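Local atomic coordinates of HD domain-containing protein (Aquifex aeolicus, PDB entry 2HEK), a protein that binds zinc and GDP at well-separated sites and may act as a dGTPase, though its actual function is not established. Residues F5-P8 and F12-V15; R21-F26 and A80-D85; E75-A80 and E152-E157; D161-L166 and D183-T188. All blocks are in the same frame, centred on the assembly; numbering follows the deposited sequence.

Contacts 1 and 2 flank the same GDP: F5 lies against its guanine base and D24 accepts its N1 hydrogen. Their centres are about 15 Å apart, and they meet where V15 CG1 packs on I23 CD1 at 3.8 Å. Contact 2 passes directly into contact 3, since both use helix 74-82 and share A80. Contacts 3 and 4, centres about 12 Å apart, join through a probable hydrogen bond between D161 N and I154 O. The zinc site draws on contacts 2 and 4, through D85 and D161, with H54 as the third protein ligand. It is remote from this GDP, whose O6 lies 18.1 Å from the zinc ion.

Contact 1: residues F5-P8 and F12-V15; sequences FSDP and FVRV. With GDP (guanosine-5'-diphosphate), chain H.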
# COMPACT_ATOMS: atom_id res chain seq x y z
N PHE A 5 -5.72 -18.77 -8.81
CA PHE A 5 -6.51 -17.69 -9.41
C PHE A 5 -5.97 -16.39 -8.88
O PHE A 5 -5.86 -16.23 -7.67
CB PHE A 5 -7.95 -17.77 -8.93
CG PHE A 5 -8.71 -18.98 -9.44
CD1 PHE A 5 -9.46 -18.90 -10.61
CD2 PHE A 5 -8.69 -20.17 -8.73
CE1 PHE A 5 -10.19 -20.00 -11.07
CE2 PHE A 5 -9.39 -21.30 -9.19
CZ PHE A 5 -10.15 -21.21 -10.36
N SER A 6 -5.68 -15.43 -9.76
CA SER A 6 -5.27 -14.09 -9.32
C SER A 6 -6.40 -13.46 -8.58
O SER A 6 -7.55 -13.51 -9.05
CB SER A 6 -4.94 -13.13 -10.49
OG SER A 6 -3.78 -13.56 -11.17
N ASP A 7 -6.08 -12.83 -7.45
CA ASP A 7 -7.08 -12.08 -6.67
C ASP A 7 -6.33 -10.91 -6.10
O ASP A 7 -5.44 -11.11 -5.27
CB ASP A 7 -7.66 -12.96 -5.54
CG ASP A 7 -8.84 -12.28 -4.79
OD1 ASP A 7 -8.94 -11.03 -4.81
OD2 ASP A 7 -9.67 -13.00 -4.15
N PRO A 8 -6.68 -9.68 -6.53
CA PRO A 8 -5.92 -8.50 -6.06
C PRO A 8 -6.00 -8.31 -4.54
O PRO A 8 -5.14 -7.62 -3.97
CB PRO A 8 -6.61 -7.32 -6.77
CG PRO A 8 -7.98 -7.84 -7.14
CD PRO A 8 -7.76 -9.30 -7.46
N PHE A 12 -2.86 -14.62 -4.81
CA PHE A 12 -3.46 -15.78 -5.53
C PHE A 12 -4.33 -16.56 -4.57
O PHE A 12 -4.03 -16.60 -3.38
CB PHE A 12 -2.36 -16.69 -6.09
CG PHE A 12 -1.64 -16.09 -7.26
CD1 PHE A 12 -2.10 -16.31 -8.57
CD2 PHE A 12 -0.53 -15.27 -7.07
CE1 PHE A 12 -1.45 -15.74 -9.65
CE2 PHE A 12 0.12 -14.68 -8.16
CZ PHE A 12 -0.35 -14.92 -9.45
N VAL A 13 -5.42 -17.12 -5.07
CA VAL A 13 -6.20 -18.10 -4.30
C VAL A 13 -5.98 -19.51 -4.89
O VAL A 13 -6.21 -19.73 -6.07
CB VAL A 13 -7.69 -17.72 -4.29
CG1 VAL A 13 -8.57 -18.84 -3.65
CG2 VAL A 13 -7.86 -16.33 -3.57
N ARG A 14 -5.50 -20.42 -4.05
CA ARG A 14 -5.18 -21.77 -4.48
C ARG A 14 -6.39 -22.62 -4.17
O ARG A 14 -6.89 -22.59 -3.05
CB ARG A 14 -3.97 -22.29 -3.72
CG ARG A 14 -2.65 -21.69 -4.19
CD ARG A 14 -1.45 -22.22 -3.39
NE ARG A 14 -1.34 -23.69 -3.43
CZ ARG A 14 -0.45 -24.36 -4.15
NH1 ARG A 14 0.41 -23.72 -4.92
NH2 ARG A 14 -0.41 -25.69 -4.10
N VAL A 15 -6.88 -23.34 -5.16
CA VAL A 15 -8.04 -24.21 -5.01
C VAL A 15 -7.70 -25.67 -5.41
O VAL A 15 -7.11 -25.89 -6.47
CB VAL A 15 -9.20 -23.71 -5.90
CG1 VAL A 15 -10.47 -24.54 -5.67
CG2 VAL A 15 -9.52 -22.20 -5.60
PB GDP H . -5.01 -24.16 -18.53
O1B GDP H . -3.99 -23.10 -18.91
O2B GDP H . -4.50 -25.52 -18.98
O3B GDP H . -5.17 -24.19 -17.02
O3A GDP H . -6.43 -23.85 -19.26
PA GDP H . -7.67 -23.12 -18.50
O1A GDP H . -8.12 -23.91 -17.28
O2A GDP H . -8.85 -22.89 -19.42
O5' GDP H . -7.03 -21.71 -18.08
C5' GDP H . -7.75 -20.74 -17.33
C4' GDP H . -6.89 -20.31 -16.15
O4' GDP H . -7.47 -19.13 -15.62
C3' GDP H . -6.86 -21.36 -15.03
O3' GDP H . -5.57 -21.96 -14.88
C2' GDP H . -7.27 -20.60 -13.78
O2' GDP H . -6.12 -20.29 -12.99
C1' GDP H . -7.90 -19.30 -14.27
N9 GDP H . -9.40 -19.30 -14.20
C8 GDP H . -10.16 -18.20 -14.04
N7 GDP H . -11.49 -18.49 -14.00
C5 GDP H . -11.61 -19.82 -14.14
C6 GDP H . -12.71 -20.81 -14.19
O6 GDP H . -13.89 -20.45 -14.10
N1 GDP H . -12.41 -22.10 -14.34
C2 GDP H . -11.14 -22.55 -14.45
N2 GDP H . -10.91 -23.88 -14.61
N3 GDP H . -10.07 -21.71 -14.42
C4 GDP H . -10.23 -20.36 -14.27
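F5 and V15 meet at an oblique angle, CE2 of the phenyl ring lying 3.7 Å from CG2 of the valine. The F5 ring is bordered on more than one side: V13 O lies in its plane at the edge, while the ribose O2' of GDP sits over one face. Its CE1 corner presses against the guanine base, 3.2 Å from GDP C4, with the two planes steeply inclined rather than stacked flat. CG of F5 is anti to the carbonyl carbon (chi1 -69°), which carries the ring out toward the nucleotide. Strands 2-7 and 11-16 form a beta hairpin, and F5 and V13 form an antiparallel hydrogen-bonded pair in it. V13 N gives a nearly straight bond to F5 O (2.8 Å, in the carbonyl plane), and F5 N returns a bond to V13 O, tilted 27° out of the V13 carbonyl plane. Helix 51-69 packs on the face that carries F5, V13 and V15, and P45 of a second subunit also packs on F5. The side chains of D7 and V13 run alongside each other in one direction; CG2 of V13 touches OD2 of D7, which forms a salt bridge with R168. On the other face, S6 and F12 make the non-hydrogen-bonded pair, and S6 OG approaches F12 CE1 obliquely at 3.5 Å. R184 of a third subunit makes a cation-pi contact with the F12 ring.

Contact 2: residues R21-F26 and A80-D85; sequences RLIDSF and AGLLHD. With GDP (guanosine-5'-diphosphate), chain H.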
# COMPACT_ATOMS: atom_id res chain seq x y z
N ARG A 21 -14.04 -28.45 -9.32
CA ARG A 21 -15.20 -29.13 -9.93
C ARG A 21 -16.46 -28.33 -9.65
O ARG A 21 -17.33 -28.13 -10.53
CB ARG A 21 -15.32 -30.55 -9.36
CG ARG A 21 -14.27 -31.56 -9.87
CD ARG A 21 -14.59 -33.03 -9.40
NE ARG A 21 -13.55 -33.61 -8.54
CZ ARG A 21 -13.74 -34.06 -7.30
NH1 ARG A 21 -14.96 -34.03 -6.75
NH2 ARG A 21 -12.71 -34.54 -6.61
N LEU A 22 -16.54 -27.82 -8.42
CA LEU A 22 -17.66 -26.95 -8.03
C LEU A 22 -17.62 -25.61 -8.76
O LEU A 22 -18.64 -25.12 -9.25
CB LEU A 22 -17.67 -26.77 -6.51
CG LEU A 22 -17.99 -28.03 -5.69
CD1 LEU A 22 -17.51 -27.86 -4.25
CD2 LEU A 22 -19.51 -28.35 -5.75
N ILE A 23 -16.44 -25.00 -8.81
CA ILE A 23 -16.30 -23.72 -9.53
C ILE A 23 -16.73 -23.81 -11.00
O ILE A 23 -17.39 -22.91 -11.53
CB ILE A 23 -14.86 -23.21 -9.41
CG1 ILE A 23 -14.65 -22.75 -7.98
CG2 ILE A 23 -14.59 -22.07 -10.39
CD1 ILE A 23 -13.20 -22.66 -7.61
N ASP A 24 -16.37 -24.91 -11.64
CA ASP A 24 -16.71 -25.11 -13.04
C ASP A 24 -18.19 -25.42 -13.32
O ASP A 24 -18.63 -25.38 -14.47
CB ASP A 24 -15.77 -26.15 -13.66
CG ASP A 24 -14.31 -25.65 -13.73
OD1 ASP A 24 -14.11 -24.44 -13.98
OD2 ASP A 24 -13.37 -26.44 -13.50
N SER A 25 -18.99 -25.67 -12.29
CA SER A 25 -20.43 -25.99 -12.54
C SER A 25 -21.21 -24.75 -12.91
O SER A 25 -20.82 -23.62 -12.54
CB SER A 25 -21.05 -26.65 -11.32
OG SER A 25 -21.17 -25.72 -10.26
N PHE A 26 -22.31 -24.92 -13.64
CA PHE A 26 -23.15 -23.81 -14.05
C PHE A 26 -23.72 -22.97 -12.89
O PHE A 26 -23.74 -21.75 -12.99
CB PHE A 26 -24.29 -24.31 -14.97
CG PHE A 26 -25.35 -23.28 -15.25
CD1 PHE A 26 -25.32 -22.53 -16.43
CD2 PHE A 26 -26.39 -23.08 -14.36
CE1 PHE A 26 -26.32 -21.57 -16.70
CE2 PHE A 26 -27.39 -22.11 -14.61
CZ PHE A 26 -27.35 -21.36 -15.77
N ALA A 80 -18.06 -25.28 2.47
CA ALA A 80 -19.25 -24.56 2.93
C ALA A 80 -19.08 -23.05 2.65
O ALA A 80 -20.05 -22.37 2.27
CB ALA A 80 -19.48 -24.81 4.45
N GLY A 81 -17.86 -22.53 2.86
CA GLY A 81 -17.55 -21.11 2.55
C GLY A 81 -17.71 -20.86 1.06
O GLY A 81 -18.41 -19.93 0.65
N LEU A 82 -17.09 -21.70 0.24
CA LEU A 82 -17.20 -21.58 -1.23
C LEU A 82 -18.65 -21.50 -1.78
O LEU A 82 -18.93 -20.70 -2.71
CB LEU A 82 -16.43 -22.75 -1.88
CG LEU A 82 -16.24 -22.68 -3.40
CD1 LEU A 82 -15.27 -21.53 -3.81
CD2 LEU A 82 -15.75 -24.06 -3.96
N LEU A 83 -19.58 -22.28 -1.21
CA LEU A 83 -20.93 -22.38 -1.79
C LEU A 83 -21.93 -21.47 -1.11
O LEU A 83 -23.12 -21.49 -1.44
CB LEU A 83 -21.40 -23.84 -1.74
CG LEU A 83 -20.42 -24.83 -2.41
CD1 LEU A 83 -20.92 -26.24 -2.26
CD2 LEU A 83 -20.22 -24.50 -3.90
N HIS A 84 -21.45 -20.66 -0.17
CA HIS A 84 -22.30 -19.82 0.66
C HIS A 84 -23.25 -18.91 -0.10
O HIS A 84 -24.32 -18.62 0.38
CB HIS A 84 -21.46 -18.96 1.60
CG HIS A 84 -22.26 -18.28 2.66
ND1 HIS A 84 -22.58 -16.94 2.62
CD2 HIS A 84 -22.82 -18.75 3.80
CE1 HIS A 84 -23.30 -16.61 3.68
NE2 HIS A 84 -23.45 -17.70 4.42
N ASP A 85 -22.83 -18.44 -1.28
CA ASP A 85 -23.62 -17.53 -2.11
C ASP A 85 -24.46 -18.18 -3.25
O ASP A 85 -25.07 -17.45 -4.04
CB ASP A 85 -22.67 -16.51 -2.76
CG ASP A 85 -22.40 -15.28 -1.90
OD1 ASP A 85 -22.67 -15.27 -0.68
OD2 ASP A 85 -21.91 -14.28 -2.46
PB GDP H . -5.01 -24.16 -18.53
O1B GDP H . -3.99 -23.10 -18.91
O2B GDP H . -4.50 -25.52 -18.98
O3B GDP H . -5.17 -24.19 -17.02
O3A GDP H . -6.43 -23.85 -19.26
PA GDP H . -7.67 -23.12 -18.50
O1A GDP H . -8.12 -23.91 -17.28
O2A GDP H . -8.85 -22.89 -19.42
O5' GDP H . -7.03 -21.71 -18.08
C5' GDP H . -7.75 -20.74 -17.33
C4' GDP H . -6.89 -20.31 -16.15
O4' GDP H . -7.47 -19.13 -15.62
C3' GDP H . -6.86 -21.36 -15.03
O3' GDP H . -5.57 -21.96 -14.88
C2' GDP H . -7.27 -20.60 -13.78
O2' GDP H . -6.12 -20.29 -12.99
C1' GDP H . -7.90 -19.30 -14.27
N9 GDP H . -9.40 -19.30 -14.20
C8 GDP H . -10.16 -18.20 -14.04
N7 GDP H . -11.49 -18.49 -14.00
C5 GDP H . -11.61 -19.82 -14.14
C6 GDP H . -12.71 -20.81 -14.19
O6 GDP H . -13.89 -20.45 -14.10
N1 GDP H . -12.41 -22.10 -14.34
C2 GDP H . -11.14 -22.55 -14.45
N2 GDP H . -10.91 -23.88 -14.61
N3 GDP H . -10.07 -21.71 -14.42
C4 GDP H . -10.23 -20.36 -14.27
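L22 and I23 of helix 17-23 face L82 of helix 74-82 and its neighbour L83, with the backbones well apart: CA of L22 is 8.4 Å from CA of L83. Leucine and isoleucine side chains fill that distance. L82 sends its CD2 methyl across L22, 4.2 Å from CB and equally near CD1, and the same methyl approaches CG1 of I23. L82 has its CG anti to the backbone N (chi1 -171°), which swings the isobutyl group toward helix 17-23. CD1 of L83 meets CD1 of L22 at 4.3 Å, a loose apolar touch. The chain leaves L22 in a tight turn: L22 O accepts from S25 N and, on a lone pair in the carbonyl plane, from S25 OG at 2.8 Å, while S25 stands at the N-cap position, right ahead of helix 26-29. This turn presents D24 to the guanine edge of GDP, where OD1 takes N1 at 2.9 Å (158°) and, weakly, N2. A leucine in place of D24 would probably leave the guanine N1 hydrogen without its acceptor and weaken the recognition of the base. The contact thus ties a nucleotide pocket to an HD domain: H84 and D85, directly after L83, match the histidine-aspartate pair that names this family, and D85 is a zinc ligand.

Contact 3: residues E75-A80 and E152-E157; sequences ELVKLA and EIITGE
V77 and A80 on helix 74-82 receive I154 from helix 145-155, a buried helix-to-helix contact inside the all-helical HD domain. The tight part centres on one methyl group. CD1 of I154 lies 3.5 Å from CB of A80 and 3.6 Å from the backbone oxygen V77 O, so it rests on the helix surface itself, where the small alanine leaves room for it. The V77 and I154 side chains overlap while running opposite ways, with CG2 of the valine 3.8 Å from the same CD1. I154 holds CG1 anti to its carbonyl carbon (chi1 -62°), and its ethyl arm extends from there into the groove between V77 and A80. I137 of helix 128-139 touches both A80 and I154 and closes this corner. Beyond I154 the zinc site is near: the nearest side-chain atoms of I154 and the metal ligand D161 are about 4 Å apart. The packing relaxes at I153, whose CG2 comes only to 4.2 Å from CG2 of V77, and I65 of helix 51-69 covers I153 as well. Away from the interface, K78 is buried and directed toward helix 51-69, where E63 pairs with its ammonium group in a salt bridge; K78 NZ also forms a salt bridge with E75 OE1 at 3.2 Å, weak as a hydrogen bond. The more solvent-accessible side is the end of helix 145-155, where T155 and G156 are partly exposed. Here the chain turns away, and G156 N still bonds to E152 O at 3.0 Å.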
# COMPACT_ATOMS: atom_id res chain seq x y z
N GLU A 75 -11.49 -29.09 5.07
CA GLU A 75 -11.98 -29.11 3.69
C GLU A 75 -13.48 -28.87 3.64
O GLU A 75 -13.98 -28.14 2.78
CB GLU A 75 -11.59 -30.39 2.94
CG GLU A 75 -12.12 -30.44 1.48
CD GLU A 75 -11.47 -29.39 0.54
OE1 GLU A 75 -10.54 -28.63 0.95
OE2 GLU A 75 -11.90 -29.36 -0.63
N LEU A 76 -14.20 -29.43 4.60
CA LEU A 76 -15.65 -29.34 4.54
C LEU A 76 -16.10 -27.90 4.78
O LEU A 76 -17.02 -27.42 4.12
CB LEU A 76 -16.30 -30.28 5.58
CG LEU A 76 -17.82 -30.20 5.59
CD1 LEU A 76 -18.36 -30.86 4.31
CD2 LEU A 76 -18.38 -30.86 6.84
N VAL A 77 -15.48 -27.23 5.76
CA VAL A 77 -15.87 -25.86 6.08
C VAL A 77 -15.44 -24.94 4.92
O VAL A 77 -16.15 -24.00 4.61
CB VAL A 77 -15.38 -25.38 7.47
CG1 VAL A 77 -13.90 -25.27 7.52
CG2 VAL A 77 -15.97 -24.00 7.85
N LYS A 78 -14.31 -25.24 4.27
CA LYS A 78 -13.86 -24.44 3.12
C LYS A 78 -14.89 -24.54 2.03
O LYS A 78 -15.26 -23.52 1.40
CB LYS A 78 -12.50 -24.91 2.58
CG LYS A 78 -11.29 -24.44 3.43
CD LYS A 78 -10.03 -25.24 3.07
CE LYS A 78 -9.74 -25.22 1.53
NZ LYS A 78 -8.53 -26.09 1.20
N LEU A 79 -15.38 -25.75 1.80
CA LEU A 79 -16.41 -25.87 0.75
C LEU A 79 -17.70 -25.21 1.18
O LEU A 79 -18.38 -24.63 0.35
CB LEU A 79 -16.62 -27.35 0.30
CG LEU A 79 -15.39 -28.04 -0.33
CD1 LEU A 79 -15.68 -29.52 -0.75
CD2 LEU A 79 -14.84 -27.23 -1.52
N ALA A 80 -18.06 -25.28 2.47
CA ALA A 80 -19.25 -24.56 2.93
C ALA A 80 -19.08 -23.05 2.65
O ALA A 80 -20.05 -22.37 2.27
CB ALA A 80 -19.48 -24.81 4.45
N GLU A 152 -19.73 -20.74 12.70
CA GLU A 152 -19.16 -19.47 13.22
C GLU A 152 -17.96 -19.01 12.37
O GLU A 152 -17.76 -17.81 12.17
CB GLU A 152 -18.68 -19.62 14.67
CG GLU A 152 -19.79 -19.56 15.69
CD GLU A 152 -19.31 -19.72 17.15
OE1 GLU A 152 -18.09 -19.84 17.44
OE2 GLU A 152 -20.20 -19.75 18.02
N ILE A 153 -17.16 -19.98 11.90
CA ILE A 153 -15.99 -19.66 11.09
C ILE A 153 -16.39 -18.88 9.82
O ILE A 153 -15.68 -17.98 9.40
CB ILE A 153 -15.14 -20.91 10.78
CG1 ILE A 153 -14.47 -21.42 12.08
CG2 ILE A 153 -14.11 -20.64 9.62
CD1 ILE A 153 -13.70 -22.76 11.92
N ILE A 154 -17.55 -19.20 9.27
CA ILE A 154 -18.05 -18.57 8.06
C ILE A 154 -18.98 -17.37 8.30
O ILE A 154 -18.79 -16.33 7.68
CB ILE A 154 -18.76 -19.56 7.13
CG1 ILE A 154 -17.79 -20.65 6.66
CG2 ILE A 154 -19.32 -18.82 5.86
CD1 ILE A 154 -18.59 -21.85 6.16
N THR A 155 -19.94 -17.52 9.23
CA THR A 155 -21.09 -16.61 9.33
C THR A 155 -21.05 -15.76 10.60
O THR A 155 -21.92 -14.90 10.81
CB THR A 155 -22.44 -17.41 9.34
OG1 THR A 155 -22.43 -18.28 10.48
CG2 THR A 155 -22.62 -18.31 8.04
N GLY A 156 -20.05 -15.97 11.46
CA GLY A 156 -19.95 -15.22 12.72
C GLY A 156 -19.58 -13.75 12.52
O GLY A 156 -19.42 -13.30 11.38
N GLU A 157 -19.44 -13.00 13.61
CA GLU A 157 -19.28 -11.56 13.50
C GLU A 157 -18.02 -11.18 12.71
O GLU A 157 -18.09 -10.29 11.86
CB GLU A 157 -19.33 -10.86 14.87
CG GLU A 157 -20.70 -10.78 15.51
CD GLU A 157 -21.75 -10.00 14.69
OE1 GLU A 157 -21.43 -8.96 14.05
OE2 GLU A 157 -22.93 -10.44 14.70

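Contact 4: residues D161-L166 and D183-T188; sequences DRMDYL and DRLIST. With ZN (zinc ion), chain D.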
# COMPACT_ATOMS: atom_id res chain seq x y z
N ASP A 161 -16.93 -14.89 5.59
CA ASP A 161 -17.82 -14.16 4.66
C ASP A 161 -17.66 -12.64 4.80
O ASP A 161 -17.32 -11.96 3.82
CB ASP A 161 -19.27 -14.59 4.90
CG ASP A 161 -20.23 -14.01 3.90
OD1 ASP A 161 -19.85 -13.72 2.76
OD2 ASP A 161 -21.40 -13.87 4.26
N ARG A 162 -17.85 -12.11 6.01
CA ARG A 162 -17.67 -10.70 6.29
C ARG A 162 -16.26 -10.22 6.06
O ARG A 162 -16.07 -9.16 5.52
CB ARG A 162 -17.99 -10.38 7.74
CG ARG A 162 -19.43 -10.23 8.02
CD ARG A 162 -19.67 -9.72 9.46
NE ARG A 162 -21.08 -9.40 9.65
CZ ARG A 162 -21.98 -10.22 10.19
NH1 ARG A 162 -21.62 -11.43 10.61
NH2 ARG A 162 -23.25 -9.82 10.31
N MET A 163 -15.26 -10.98 6.50
CA MET A 163 -13.90 -10.58 6.31
C MET A 163 -13.63 -10.37 4.82
O MET A 163 -12.96 -9.40 4.44
CB MET A 163 -12.96 -11.61 6.90
CG MET A 163 -12.72 -11.47 8.40
SD MET A 163 -11.17 -12.24 8.92
CE MET A 163 -11.50 -12.49 10.66
N ASP A 164 -14.16 -11.24 3.98
CA ASP A 164 -13.88 -11.03 2.57
C ASP A 164 -14.68 -9.88 2.01
O ASP A 164 -14.12 -9.02 1.31
CB ASP A 164 -14.15 -12.25 1.68
CG ASP A 164 -13.75 -11.96 0.23
OD1 ASP A 164 -14.64 -11.67 -0.59
OD2 ASP A 164 -12.55 -12.05 -0.07
N TYR A 165 -16.01 -9.80 2.24
CA TYR A 165 -16.72 -8.73 1.56
C TYR A 165 -16.35 -7.34 2.07
O TYR A 165 -16.34 -6.40 1.28
CB TYR A 165 -18.23 -8.99 1.46
CG TYR A 165 -19.11 -8.88 2.68
CD1 TYR A 165 -19.17 -7.71 3.42
CD2 TYR A 165 -19.86 -9.98 3.09
CE1 TYR A 165 -19.98 -7.65 4.56
CE2 TYR A 165 -20.67 -9.94 4.23
CZ TYR A 165 -20.73 -8.76 4.97
OH TYR A 165 -21.52 -8.69 6.09
N LEU A 166 -16.05 -7.18 3.36
CA LEU A 166 -15.69 -5.84 3.84
C LEU A 166 -14.45 -5.35 3.12
O LEU A 166 -14.42 -4.23 2.62
CB LEU A 166 -15.46 -5.79 5.36
CG LEU A 166 -16.72 -5.95 6.23
CD1 LEU A 166 -16.25 -6.10 7.70
CD2 LEU A 166 -17.69 -4.73 6.04
N ASP A 183 -5.21 -10.26 8.44
CA ASP A 183 -4.22 -11.29 8.71
C ASP A 183 -3.88 -11.35 10.21
O ASP A 183 -3.87 -12.43 10.81
CB ASP A 183 -2.96 -10.96 7.93
CG ASP A 183 -2.04 -12.12 7.79
OD1 ASP A 183 -1.23 -12.36 8.74
OD2 ASP A 183 -2.10 -12.76 6.71
N ARG A 184 -3.62 -10.20 10.79
CA ARG A 184 -3.41 -10.07 12.23
C ARG A 184 -4.61 -10.57 13.04
O ARG A 184 -4.44 -11.36 13.96
CB ARG A 184 -3.02 -8.62 12.62
CG ARG A 184 -2.81 -8.42 14.15
CD ARG A 184 -1.72 -9.36 14.74
NE ARG A 184 -1.41 -8.95 16.10
CZ ARG A 184 -0.52 -9.54 16.89
NH1 ARG A 184 0.21 -10.56 16.44
NH2 ARG A 184 -0.34 -9.08 18.13
N LEU A 185 -5.82 -10.13 12.68
CA LEU A 185 -7.01 -10.56 13.42
C LEU A 185 -7.12 -12.08 13.36
O LEU A 185 -7.27 -12.73 14.41
CB LEU A 185 -8.30 -9.93 12.86
CG LEU A 185 -9.58 -10.29 13.59
CD1 LEU A 185 -9.56 -10.04 15.16
CD2 LEU A 185 -10.79 -9.61 12.95
N ILE A 186 -7.04 -12.64 12.16
CA ILE A 186 -7.08 -14.11 12.00
C ILE A 186 -6.04 -14.79 12.93
O ILE A 186 -6.38 -15.76 13.61
CB ILE A 186 -6.87 -14.52 10.54
CG1 ILE A 186 -8.13 -14.16 9.73
CG2 ILE A 186 -6.52 -16.03 10.40
CD1 ILE A 186 -7.99 -14.27 8.24
N SER A 187 -4.82 -14.27 12.99
CA SER A 187 -3.77 -14.95 13.79
C SER A 187 -4.05 -14.96 15.30
O SER A 187 -3.53 -15.83 16.02
CB SER A 187 -2.38 -14.35 13.51
OG SER A 187 -2.24 -13.12 14.19
N THR A 188 -4.85 -14.02 15.77
CA THR A 188 -5.18 -13.93 17.20
C THR A 188 -6.48 -14.64 17.58
O THR A 188 -6.91 -14.55 18.74
CB THR A 188 -5.25 -12.46 17.70
OG1 THR A 188 -6.35 -11.77 17.06
CG2 THR A 188 -3.97 -11.78 17.41
ZN ZN D . -21.06 -13.69 1.04
O HOH W 1 -20.30 -15.84 0.82
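M163 alone carries the 161-166 side of this contact, reaching as a single extended arm to L185 and I186 on the short helix 183-187. The backbones stay far apart, with CA of M163 and CA of I186 separated by 9.6 Å. From CG outward the methionine chain is stretched (chi2 -158°, chi3 -158°), which puts sulfur and methyl at the far helix. SD lies 3.7 Å from CG1 of I186 and almost as near its CD1, while CE ends against CD2 of L185 at 3.7 Å. I61 of helix 51-69 touches both M163 and I186, so the thioether is buried among hydrocarbon groups. Were M163 cut back to an alanine, the long thioether arm would be lost, which would probably open a gap between the helices and leave L185 and I186 without their contact to helix 160-173. That helix also serves the HD-domain metal site: D161 OD1 binds zinc at 2.1 Å, beside a water, H54 and D85, and D164 OD1 accepts a hydrogen bond from H54 ND1, a second-shell hold on that ligand. With no hydrogen bond across it, the pairing rests on apolar contact alone, so shape fit rather than polar direction holds these two segments together.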